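Local coordinates for integron cassette protein Vpc_cass2 (Vibrio paracholerae, PDB 3JRT) that is of unknown function but folds into an all-helical chain, encoded by a mobile integron gene cassette, that pairs with a second copy of itself, at residues I44-L49 against Y76-N81; V48-E53 against F159-C164; I70-V75 against A141-E146; R83-L88 against V178-L183. All coordinates share one frame; numbering follows the deposited sequence.

In the fold
Two long helices organise the four contacts. Helix 27-53 takes part in contacts 1 and 2, and helix 64-91 carries one side of contacts 1, 3 and 4, so contact 1 joins the two directly, near the middle of the chain. Contact 2 lies about 8 Å from contact 1, centre to centre, and shares Val48 and Leu49 with it; contacts 3 and 4 are farthest apart, about 22 Å between centres. Along helix 64-91 the order is 70-75, 76-81, 83-88, and the shorter helices 140-151, 157-163 and 177-188 follow later in the sequence and pack onto the long pair. All four contacts lie within reach of the second subunit, which ties the fold of the chain to its dimer.

Contact 1 of 4, residues I44-L49 against Y76-N81; sequences IAVTVL and YSIVIN
Ile78 and Ala45 carry this contact, each pointing toward the opposing helix. The methyl CB of Ala45 rests against the first methylene of the isoleucine, with Ala45 CB and Ile78 CG1 3.7 Å apart. The alanine is small enough to let the backbones come close: the CA atoms of Ala45 and Ile78 are separated by 6.5 Å, the nearest such pair between the segments. Ile78 holds CG1 anti to its own carbonyl carbon (chi1 -69°) and then runs on extended, which carries CD1 past the alanine to Val46, where Ile78 CD1 and Val46 CG2 lie 4.2 Å apart. One branch of the isoleucine therefore serves two neighbouring residues, CG1 touching the first and CD1 the second.

Ser77 meets the same alanine methyl from a direction about a right angle away from Ile78 CG1. Its hydroxyl makes a loose van der Waals contact, with Ser77 OG 4.2 Å from Ala45 CB, and no hydrogen bond crosses between the segments. Within its own helix, Ser77 O receives two donors from opposite faces of its plane: the backbone N of Asn81, and the side-chain ND2 of Asn81, which comes from above the carbonyl plane at 3.0 Å from Ser77 O.

Met150 of helix 140-151 packs on Ile78 as well, while Leu73 of the second subunit meets Ser77 and Ile70 of that subunit meets Ile44. The short helical segments run nearly antiparallel at 161°, with axes 9.6 Å apart. Helices 27-53 and 64-91, consecutive in the sequence, thus form an antiparallel alpha-helical hairpin closed by apolar packing.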
# COMPACT_ATOMS: atom_id res chain seq x y z
N ILE A 44 -3.80 -8.66 -7.23
CA ILE A 44 -4.80 -8.49 -6.19
C ILE A 44 -5.30 -7.02 -6.09
O ILE A 44 -6.48 -6.79 -5.87
CB ILE A 44 -4.33 -9.02 -4.82
CG1 ILE A 44 -5.52 -9.08 -3.87
CG2 ILE A 44 -3.23 -8.14 -4.22
CD1 ILE A 44 -6.54 -10.13 -4.26
N ALA A 45 -4.41 -6.07 -6.25
CA ALA A 45 -4.77 -4.66 -6.25
C ALA A 45 -5.83 -4.35 -7.32
O ALA A 45 -6.79 -3.63 -7.07
CB ALA A 45 -3.53 -3.80 -6.44
N VAL A 46 -5.64 -4.91 -8.51
CA VAL A 46 -6.58 -4.74 -9.62
C VAL A 46 -7.91 -5.44 -9.30
O VAL A 46 -8.98 -4.85 -9.49
CB VAL A 46 -5.99 -5.30 -10.95
CG1 VAL A 46 -7.07 -5.42 -12.04
CG2 VAL A 46 -4.84 -4.43 -11.41
N THR A 47 -7.83 -6.67 -8.79
CA THR A 47 -9.02 -7.45 -8.44
C THR A 47 -9.86 -6.75 -7.37
O THR A 47 -11.07 -6.61 -7.48
CB THR A 47 -8.66 -8.87 -7.94
OG1 THR A 47 -8.01 -9.60 -8.98
CG2 THR A 47 -9.92 -9.62 -7.50
N VAL A 48 -9.20 -6.31 -6.30
CA VAL A 48 -9.91 -5.60 -5.25
C VAL A 48 -10.62 -4.36 -5.78
O VAL A 48 -11.78 -4.12 -5.47
CB VAL A 48 -8.94 -5.20 -4.13
CG1 VAL A 48 -9.62 -4.21 -3.18
CG2 VAL A 48 -8.49 -6.45 -3.36
N LEU A 49 -9.91 -3.57 -6.58
CA LEU A 49 -10.42 -2.32 -7.11
C LEU A 49 -11.65 -2.59 -7.97
O LEU A 49 -12.70 -2.00 -7.78
CB LEU A 49 -9.34 -1.62 -7.94
CG LEU A 49 -9.70 -0.23 -8.46
CD1 LEU A 49 -10.37 0.60 -7.35
CD2 LEU A 49 -8.45 0.47 -9.01
N TYR A 76 -1.94 3.04 -4.81
CA TYR A 76 -0.63 3.09 -4.15
C TYR A 76 0.11 1.76 -4.30
O TYR A 76 1.31 1.71 -4.55
CB TYR A 76 -0.76 3.48 -2.68
CG TYR A 76 -1.06 4.96 -2.47
CD1 TYR A 76 -0.83 5.87 -3.48
CD2 TYR A 76 -1.55 5.44 -1.26
CE1 TYR A 76 -1.09 7.22 -3.31
CE2 TYR A 76 -1.82 6.80 -1.07
CZ TYR A 76 -1.58 7.68 -2.12
OH TYR A 76 -1.82 9.02 -1.98
N SER A 77 -0.62 0.67 -4.18
CA SER A 77 0.02 -0.62 -4.24
C SER A 77 0.51 -0.86 -5.69
O SER A 77 1.65 -1.28 -5.92
CB SER A 77 -0.94 -1.72 -3.79
OG SER A 77 -0.33 -2.99 -3.91
N ILE A 78 -0.36 -0.60 -6.65
CA ILE A 78 0.04 -0.68 -8.06
C ILE A 78 1.28 0.18 -8.37
O ILE A 78 2.22 -0.29 -9.01
CB ILE A 78 -1.12 -0.28 -8.98
CG1 ILE A 78 -2.21 -1.37 -8.91
CG2 ILE A 78 -0.64 -0.01 -10.41
CD1 ILE A 78 -3.54 -0.92 -9.50
N VAL A 79 1.32 1.43 -7.91
CA VAL A 79 2.46 2.26 -8.26
C VAL A 79 3.74 1.79 -7.57
O VAL A 79 4.82 1.79 -8.16
CB VAL A 79 2.20 3.80 -8.10
CG1 VAL A 79 0.98 4.22 -8.96
CG2 VAL A 79 2.00 4.20 -6.62
N ILE A 80 3.62 1.38 -6.31
CA ILE A 80 4.77 0.84 -5.59
C ILE A 80 5.33 -0.36 -6.35
O ILE A 80 6.54 -0.49 -6.51
CB ILE A 80 4.41 0.45 -4.14
CG1 ILE A 80 4.40 1.70 -3.24
CG2 ILE A 80 5.37 -0.64 -3.60
CD1 ILE A 80 3.60 1.49 -1.93
N ASN A 81 4.46 -1.21 -6.86
CA ASN A 81 4.93 -2.40 -7.56
C ASN A 81 5.41 -2.17 -8.99
O ASN A 81 6.34 -2.82 -9.44
CB ASN A 81 3.90 -3.51 -7.47
CG ASN A 81 3.91 -4.15 -6.10
OD1 ASN A 81 4.86 -4.82 -5.74
ND2 ASN A 81 2.89 -3.89 -5.31

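Contact 2 of 4, residues V48-E53 against F159-C164; sequences VLKDYE and FLDWIC
Lys50 lays its aliphatic chain along Leu160, the two side chains sliding past each other in opposite directions. The isobutyl tip does the touching: Leu160 CD1 sits 3.9 Å from Lys50 CG and almost as near to CD. Its other methyl turns to the neighbouring leucine, and the two side chains cross at about a right angle, with Leu160 CD2 and Leu49 CD2 4.2 Å apart.

Beyond CD the lysine bends (chi3 64°), bringing its ammonium group to the end of helix 157-163. There it is 4.0 Å from Asp161, measured from Lys50 NZ to OD1, too far for a salt bridge. A water fills the gap, accepting from Lys50 NZ at 2.6 Å and donating to Asp161 OD1 and to Cys164 O, the latter at 2.9 Å. Cys164 is the first residue to leave helical geometry. The direct ionic partner of Lys50 NZ is Asp166, in the loop just beyond.

The axes of the two short helical segments are 12.2 Å apart and inclined at 142°. Leu160 also reaches Val46 and Phe151. What results is two roughly antiparallel helices, packed through Leu49, Leu160 and the lysine methylenes, with a water-bridged polar cluster at the C-terminal end of helix 157-163.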
# COMPACT_ATOMS: atom_id res chain seq x y z
N VAL A 48 -9.20 -6.31 -6.30
CA VAL A 48 -9.91 -5.60 -5.25
C VAL A 48 -10.62 -4.36 -5.78
O VAL A 48 -11.78 -4.12 -5.47
CB VAL A 48 -8.94 -5.20 -4.13
CG1 VAL A 48 -9.62 -4.21 -3.18
CG2 VAL A 48 -8.49 -6.45 -3.36
N LEU A 49 -9.91 -3.57 -6.58
CA LEU A 49 -10.42 -2.32 -7.11
C LEU A 49 -11.65 -2.59 -7.97
O LEU A 49 -12.70 -2.00 -7.78
CB LEU A 49 -9.34 -1.62 -7.94
CG LEU A 49 -9.70 -0.23 -8.46
CD1 LEU A 49 -10.37 0.60 -7.35
CD2 LEU A 49 -8.45 0.47 -9.01
N LYS A 50 -11.52 -3.55 -8.87
CA LYS A 50 -12.65 -3.97 -9.68
C LYS A 50 -13.81 -4.52 -8.88
O LYS A 50 -14.96 -4.23 -9.20
CB LYS A 50 -12.20 -4.91 -10.79
CG LYS A 50 -11.55 -4.10 -11.92
CD LYS A 50 -10.66 -4.93 -12.82
CE LYS A 50 -11.43 -5.97 -13.55
NZ LYS A 50 -10.62 -6.51 -14.69
N ASP A 51 -13.52 -5.28 -7.83
CA ASP A 51 -14.58 -5.78 -6.95
C ASP A 51 -15.41 -4.61 -6.40
O ASP A 51 -16.64 -4.62 -6.50
CB ASP A 51 -14.01 -6.61 -5.79
CG ASP A 51 -13.58 -7.99 -6.23
OD1 ASP A 51 -13.86 -8.34 -7.40
OD2 ASP A 51 -12.96 -8.72 -5.41
N TYR A 52 -14.74 -3.61 -5.84
CA TYR A 52 -15.44 -2.48 -5.24
C TYR A 52 -16.14 -1.59 -6.27
O TYR A 52 -17.23 -1.09 -6.03
CB TYR A 52 -14.54 -1.68 -4.29
CG TYR A 52 -14.39 -2.39 -2.97
CD1 TYR A 52 -13.36 -3.29 -2.75
CD2 TYR A 52 -15.32 -2.19 -1.95
CE1 TYR A 52 -13.26 -3.97 -1.55
CE2 TYR A 52 -15.21 -2.85 -0.73
CZ TYR A 52 -14.18 -3.75 -0.54
OH TYR A 52 -14.07 -4.42 0.65
N GLU A 53 -15.53 -1.43 -7.44
CA GLU A 53 -16.16 -0.69 -8.52
C GLU A 53 -17.43 -1.39 -8.99
O GLU A 53 -18.29 -0.78 -9.60
CB GLU A 53 -15.20 -0.47 -9.68
CG GLU A 53 -14.22 0.67 -9.42
CD GLU A 53 -14.93 2.00 -9.16
OE1 GLU A 53 -15.68 2.47 -10.05
OE2 GLU A 53 -14.75 2.57 -8.06
N PHE A 159 -5.87 0.89 -18.51
CA PHE A 159 -4.71 0.71 -17.66
C PHE A 159 -4.83 -0.55 -16.79
O PHE A 159 -3.89 -1.33 -16.68
CB PHE A 159 -4.48 1.93 -16.80
CG PHE A 159 -3.17 1.90 -16.07
CD1 PHE A 159 -1.99 2.18 -16.74
CD2 PHE A 159 -3.11 1.58 -14.74
CE1 PHE A 159 -0.79 2.15 -16.09
CE2 PHE A 159 -1.92 1.55 -14.08
CZ PHE A 159 -0.76 1.84 -14.75
N LEU A 160 -6.00 -0.76 -16.19
CA LEU A 160 -6.18 -1.95 -15.37
C LEU A 160 -5.94 -3.22 -16.20
O LEU A 160 -5.27 -4.15 -15.75
CB LEU A 160 -7.57 -1.98 -14.73
CG LEU A 160 -7.85 -0.95 -13.64
CD1 LEU A 160 -9.23 -1.17 -13.01
CD2 LEU A 160 -6.77 -0.96 -12.55
N ASP A 161 -6.51 -3.26 -17.41
CA ASP A 161 -6.35 -4.43 -18.27
C ASP A 161 -4.91 -4.61 -18.69
O ASP A 161 -4.44 -5.72 -18.91
CB ASP A 161 -7.24 -4.31 -19.51
CG ASP A 161 -8.63 -4.85 -19.28
OD1 ASP A 161 -8.90 -5.33 -18.16
OD2 ASP A 161 -9.45 -4.79 -20.21
N TRP A 162 -4.21 -3.48 -18.80
CA TRP A 162 -2.79 -3.49 -19.11
C TRP A 162 -1.96 -4.05 -17.96
O TRP A 162 -0.92 -4.67 -18.19
CB TRP A 162 -2.34 -2.06 -19.44
CG TRP A 162 -0.89 -1.92 -19.78
CD1 TRP A 162 -0.31 -2.13 -21.01
CD2 TRP A 162 0.16 -1.50 -18.91
NE1 TRP A 162 1.04 -1.87 -20.95
CE2 TRP A 162 1.35 -1.49 -19.67
CE3 TRP A 162 0.21 -1.13 -17.57
CZ2 TRP A 162 2.58 -1.11 -19.12
CZ3 TRP A 162 1.43 -0.78 -17.02
CH2 TRP A 162 2.60 -0.77 -17.80
N ILE A 163 -2.39 -3.82 -16.72
CA ILE A 163 -1.72 -4.41 -15.57
C ILE A 163 -2.07 -5.89 -15.51
O ILE A 163 -1.20 -6.75 -15.53
CB ILE A 163 -2.19 -3.79 -14.25
CG1 ILE A 163 -1.83 -2.31 -14.17
CG2 ILE A 163 -1.58 -4.56 -13.07
CD1 ILE A 163 -0.34 -2.06 -14.11
N CYS A 164 -3.36 -6.17 -15.44
CA CYS A 164 -3.83 -7.53 -15.26
C CYS A 164 -5.28 -7.66 -15.70
O CYS A 164 -6.19 -7.27 -14.97
CB CYS A 164 -3.73 -7.90 -13.79
SG CYS A 164 -4.06 -9.65 -13.43
O HOH W 1 -8.39 -5.46 -15.50

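Contact 3 of 4, residues I70-V75 against A141-E146; sequences IWRLCV and AEVQEE
Arg72 NH2 is engaged in a salt bridge that leaves the chain, to OD1 of Asp41 of the second subunit, while the hydrocarbon part of the same arginine packs against Val143 in helix 140-151. Its charged end is thus anchored across the dimer interface, though NH1 also comes near Gln144. Arg72 CD approaches Val143 CG1 at 4.3 Å, and the valine, buried, points its side chain toward the arginine's helix.

Gln144 supplies the second touch. Its amide nitrogen lies at the edge of the guanidinium group and near its plane, with Gln144 NE2 4.5 Å from Arg72 NH1. Both atoms carry hydrogens to give, so this is proximity and not a bond. The glutamine chain is folded (chi2 -46°), and its amide ends near the arginine. No hydrogen bond crosses between the segments, and the touch is light: 80 Å² buried in all and no contact shorter than 4.3 Å. The CA atoms of Arg72 and Val143, the nearest pair, are 8.8 Å apart.

Helices make up most of the surroundings: Leu123 and His126 of helix 118-128 also back Val143, as does Leu138 of a loop, and Tyr76, one turn on from Arg72, adds its own side chain. On its other flank, helix 64-91 lies against helix 27-53 through Trp71 and Cys74, which both meet Leu49; helix 140-151 is thus placed outside the long pair, alongside helix 118-128.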
# COMPACT_ATOMS: atom_id res chain seq x y z
N ILE A 70 -10.52 3.60 -1.18
CA ILE A 70 -10.32 2.34 -1.88
C ILE A 70 -9.38 2.52 -3.06
O ILE A 70 -8.46 1.71 -3.27
CB ILE A 70 -11.66 1.73 -2.35
CG1 ILE A 70 -12.51 1.34 -1.15
CG2 ILE A 70 -11.42 0.49 -3.21
CD1 ILE A 70 -13.98 1.09 -1.49
N TRP A 71 -9.62 3.56 -3.85
CA TRP A 71 -8.75 3.88 -4.98
C TRP A 71 -7.32 4.14 -4.53
O TRP A 71 -6.38 3.66 -5.16
CB TRP A 71 -9.31 5.05 -5.83
CG TRP A 71 -10.41 4.58 -6.73
CD1 TRP A 71 -11.67 4.22 -6.37
CD2 TRP A 71 -10.30 4.34 -8.13
NE1 TRP A 71 -12.38 3.79 -7.47
CE2 TRP A 71 -11.56 3.86 -8.57
CE3 TRP A 71 -9.27 4.47 -9.07
CZ2 TRP A 71 -11.82 3.54 -9.90
CZ3 TRP A 71 -9.52 4.13 -10.38
CH2 TRP A 71 -10.79 3.68 -10.79
N ARG A 72 -7.13 4.91 -3.46
CA ARG A 72 -5.75 5.12 -3.01
C ARG A 72 -5.12 3.79 -2.55
O ARG A 72 -3.99 3.49 -2.92
CB ARG A 72 -5.65 6.18 -1.91
CG ARG A 72 -6.09 7.58 -2.35
CD ARG A 72 -5.60 8.63 -1.36
NE ARG A 72 -6.09 8.40 -0.00
CZ ARG A 72 -7.25 8.88 0.46
NH1 ARG A 72 -8.04 9.60 -0.33
NH2 ARG A 72 -7.61 8.64 1.71
N LEU A 73 -5.87 3.01 -1.77
CA LEU A 73 -5.35 1.72 -1.32
C LEU A 73 -4.78 0.94 -2.49
O LEU A 73 -3.66 0.46 -2.43
CB LEU A 73 -6.43 0.89 -0.60
CG LEU A 73 -6.01 -0.55 -0.22
CD1 LEU A 73 -4.88 -0.51 0.80
CD2 LEU A 73 -7.18 -1.34 0.36
N CYS A 74 -5.58 0.80 -3.55
CA CYS A 74 -5.18 -0.07 -4.66
C CYS A 74 -4.15 0.60 -5.58
O CYS A 74 -3.16 -0.01 -6.00
CB CYS A 74 -6.40 -0.54 -5.45
SG CYS A 74 -7.55 -1.52 -4.43
N VAL A 75 -4.38 1.87 -5.87
CA VAL A 75 -3.45 2.59 -6.71
C VAL A 75 -2.03 2.69 -6.09
O VAL A 75 -1.04 2.47 -6.77
CB VAL A 75 -4.03 3.96 -7.08
CG1 VAL A 75 -2.94 4.92 -7.59
CG2 VAL A 75 -5.18 3.77 -8.08
N ALA A 141 -5.93 17.12 -3.67
CA ALA A 141 -6.44 17.42 -5.01
C ALA A 141 -5.39 17.04 -6.05
O ALA A 141 -5.73 16.55 -7.13
CB ALA A 141 -6.83 18.91 -5.14
N GLU A 142 -4.13 17.24 -5.72
CA GLU A 142 -3.03 16.80 -6.57
C GLU A 142 -2.95 15.28 -6.72
O GLU A 142 -2.71 14.78 -7.81
CB GLU A 142 -1.70 17.35 -6.05
CG GLU A 142 -1.66 18.87 -6.00
CD GLU A 142 -0.31 19.40 -5.60
OE1 GLU A 142 0.30 20.11 -6.41
OE2 GLU A 142 0.17 19.08 -4.49
N VAL A 143 -3.15 14.54 -5.64
CA VAL A 143 -3.20 13.09 -5.75
C VAL A 143 -4.30 12.67 -6.72
O VAL A 143 -4.08 11.82 -7.59
CB VAL A 143 -3.43 12.41 -4.38
CG1 VAL A 143 -3.91 10.94 -4.58
CG2 VAL A 143 -2.16 12.46 -3.56
N GLN A 144 -5.48 13.27 -6.57
CA GLN A 144 -6.59 13.02 -7.49
C GLN A 144 -6.24 13.31 -8.95
O GLN A 144 -6.54 12.51 -9.84
CB GLN A 144 -7.83 13.82 -7.05
CG GLN A 144 -8.38 13.35 -5.69
CD GLN A 144 -8.48 11.82 -5.61
OE1 GLN A 144 -8.99 11.18 -6.53
NE2 GLN A 144 -7.99 11.23 -4.50
N GLU A 145 -5.59 14.44 -9.21
CA GLU A 145 -5.15 14.75 -10.56
C GLU A 145 -4.18 13.70 -11.07
O GLU A 145 -4.30 13.24 -12.20
CB GLU A 145 -4.48 16.12 -10.62
CG GLU A 145 -5.46 17.28 -10.61
CD GLU A 145 -4.84 18.55 -11.12
OE1 GLU A 145 -3.59 18.65 -11.13
OE2 GLU A 145 -5.60 19.45 -11.54
N GLU A 146 -3.20 13.32 -10.25
CA GLU A 146 -2.17 12.38 -10.69
C GLU A 146 -2.78 11.04 -11.05
O GLU A 146 -2.30 10.36 -11.96
CB GLU A 146 -1.08 12.21 -9.64
CG GLU A 146 -0.15 13.40 -9.53
CD GLU A 146 0.45 13.82 -10.87
OE1 GLU A 146 0.82 12.93 -11.67
OE2 GLU A 146 0.56 15.04 -11.12

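Contact 4 of 4, residues R83-L88 against V178-L183; sequences RKYVEL and VGVIEL
Tyr85 and Ile181 slide past each other in opposite directions. The tyrosine keeps CG anti to the backbone N (chi1 167°), which sends the ring straight out from helix 64-91. Ile181 starts less directly, from the flank of its helix, but its CG1 branch swings in and then extends (chi2 175°) past CD1 of the ring. The overlap falls on the CD1-CE1 bond of the ring. Tyr85 CD1 is 3.6 Å from Ile181 CG1 and almost as near to Ile181 CD1. Next along the ring, Tyr85 CE1 lies 3.8 Å from Ile181 CG1. The isoleucine meets the ring obliquely.

Val180 stands across the far end of the tyrosine, the two side chains crossing at about a right angle. One valine methyl approaches the phenol oxygen, with Val180 CG1 4.1 Å from Tyr85 OH, a van der Waals touch.

This is helix-on-helix packing in an all-helical fold, joining helix 177-188, near the C-terminus, to the long helix 64-91. The CA atoms of Tyr85 and Ile181, the nearest pair between the segments, are 8.4 Å apart, a separation that the aromatic ring and the isoleucine branch span between them. All three touching residues are buried.

The hydroxyl of Tyr85 has its polar partner in helix 104-116, where it hydrogen-bonds to the backbone O of Arg107. Ile114 of the same helix packs on the tyrosine as well, and Ile106 and Tyr110 pack on Val180. Ile181 also rests on Ile39 of helix 27-53.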
# COMPACT_ATOMS: atom_id res chain seq x y z
N ARG A 83 6.94 0.52 -9.90
CA ARG A 83 8.29 1.04 -9.71
C ARG A 83 9.26 -0.10 -9.34
O ARG A 83 10.38 -0.17 -9.85
CB ARG A 83 8.33 2.18 -8.68
CG ARG A 83 7.58 3.43 -9.10
CD ARG A 83 7.97 3.92 -10.53
NE ARG A 83 9.42 4.02 -10.68
CZ ARG A 83 10.05 4.42 -11.78
NH1 ARG A 83 9.38 4.80 -12.87
NH2 ARG A 83 11.37 4.45 -11.79
N LYS A 84 8.83 -1.01 -8.48
CA LYS A 84 9.66 -2.15 -8.13
C LYS A 84 10.07 -2.94 -9.36
O LYS A 84 11.18 -3.45 -9.43
CB LYS A 84 8.98 -3.06 -7.11
CG LYS A 84 9.08 -2.53 -5.69
CD LYS A 84 8.68 -3.58 -4.62
CE LYS A 84 8.85 -2.99 -3.22
NZ LYS A 84 7.93 -3.64 -2.23
N TYR A 85 9.17 -3.04 -10.33
CA TYR A 85 9.46 -3.80 -11.54
C TYR A 85 10.58 -3.11 -12.29
O TYR A 85 11.52 -3.76 -12.76
CB TYR A 85 8.23 -3.93 -12.43
CG TYR A 85 8.56 -4.44 -13.83
CD1 TYR A 85 8.59 -5.80 -14.12
CD2 TYR A 85 8.84 -3.56 -14.85
CE1 TYR A 85 8.89 -6.26 -15.40
CE2 TYR A 85 9.15 -4.00 -16.13
CZ TYR A 85 9.17 -5.35 -16.40
OH TYR A 85 9.47 -5.78 -17.68
N VAL A 86 10.49 -1.79 -12.40
CA VAL A 86 11.56 -1.04 -13.03
C VAL A 86 12.87 -1.20 -12.24
O VAL A 86 13.90 -1.49 -12.83
CB VAL A 86 11.21 0.46 -13.17
CG1 VAL A 86 12.37 1.22 -13.83
CG2 VAL A 86 9.93 0.62 -13.98
N GLU A 87 12.81 -1.03 -10.93
CA GLU A 87 14.01 -1.10 -10.11
C GLU A 87 14.69 -2.46 -10.21
O GLU A 87 15.92 -2.56 -10.21
CB GLU A 87 13.69 -0.80 -8.65
CG GLU A 87 13.26 0.62 -8.37
CD GLU A 87 12.80 0.77 -6.94
OE1 GLU A 87 12.77 -0.26 -6.23
OE2 GLU A 87 12.45 1.90 -6.53
N LEU A 88 13.88 -3.50 -10.31
CA LEU A 88 14.41 -4.84 -10.51
C LEU A 88 15.14 -4.89 -11.86
O LEU A 88 16.26 -5.42 -11.96
CB LEU A 88 13.29 -5.87 -10.45
CG LEU A 88 13.71 -7.33 -10.44
CD1 LEU A 88 14.30 -7.68 -9.10
CD2 LEU A 88 12.54 -8.24 -10.78
N VAL A 178 1.51 -8.13 -15.82
CA VAL A 178 1.54 -9.30 -15.00
C VAL A 178 1.88 -10.53 -15.83
O VAL A 178 2.59 -11.38 -15.38
CB VAL A 178 0.23 -9.49 -14.25
CG1 VAL A 178 0.02 -10.88 -13.92
CG2 VAL A 178 0.23 -8.69 -13.02
N GLY A 179 1.39 -10.62 -17.05
CA GLY A 179 1.72 -11.72 -17.93
C GLY A 179 3.20 -11.73 -18.27
O GLY A 179 3.83 -12.79 -18.31
N VAL A 180 3.75 -10.55 -18.51
CA VAL A 180 5.16 -10.41 -18.80
C VAL A 180 5.98 -10.78 -17.58
O VAL A 180 7.03 -11.41 -17.70
CB VAL A 180 5.50 -8.97 -19.27
CG1 VAL A 180 6.98 -8.70 -19.17
CG2 VAL A 180 5.00 -8.76 -20.70
N ILE A 181 5.50 -10.41 -16.40
CA ILE A 181 6.27 -10.68 -15.21
C ILE A 181 6.24 -12.18 -14.95
O ILE A 181 7.20 -12.73 -14.43
CB ILE A 181 5.75 -9.90 -13.99
CG1 ILE A 181 6.08 -8.41 -14.13
CG2 ILE A 181 6.36 -10.46 -12.68
CD1 ILE A 181 5.50 -7.56 -13.05
N GLU A 182 5.13 -12.81 -15.33
CA GLU A 182 4.99 -14.26 -15.26
C GLU A 182 5.88 -14.98 -16.29
O GLU A 182 6.40 -16.06 -16.04
CB GLU A 182 3.52 -14.65 -15.45
CG GLU A 182 3.24 -16.12 -15.29
CD GLU A 182 1.76 -16.41 -15.10
OE1 GLU A 182 0.96 -15.44 -15.12
OE2 GLU A 182 1.40 -17.59 -14.93
N LEU A 183 6.04 -14.36 -17.46
CA LEU A 183 6.93 -14.87 -18.49
C LEU A 183 8.34 -15.01 -17.95
O LEU A 183 9.04 -15.99 -18.24
CB LEU A 183 6.96 -13.92 -19.68
CG LEU A 183 6.55 -14.48 -21.04
CD1 LEU A 183 5.22 -15.20 -20.95
CD2 LEU A 183 6.50 -13.35 -22.07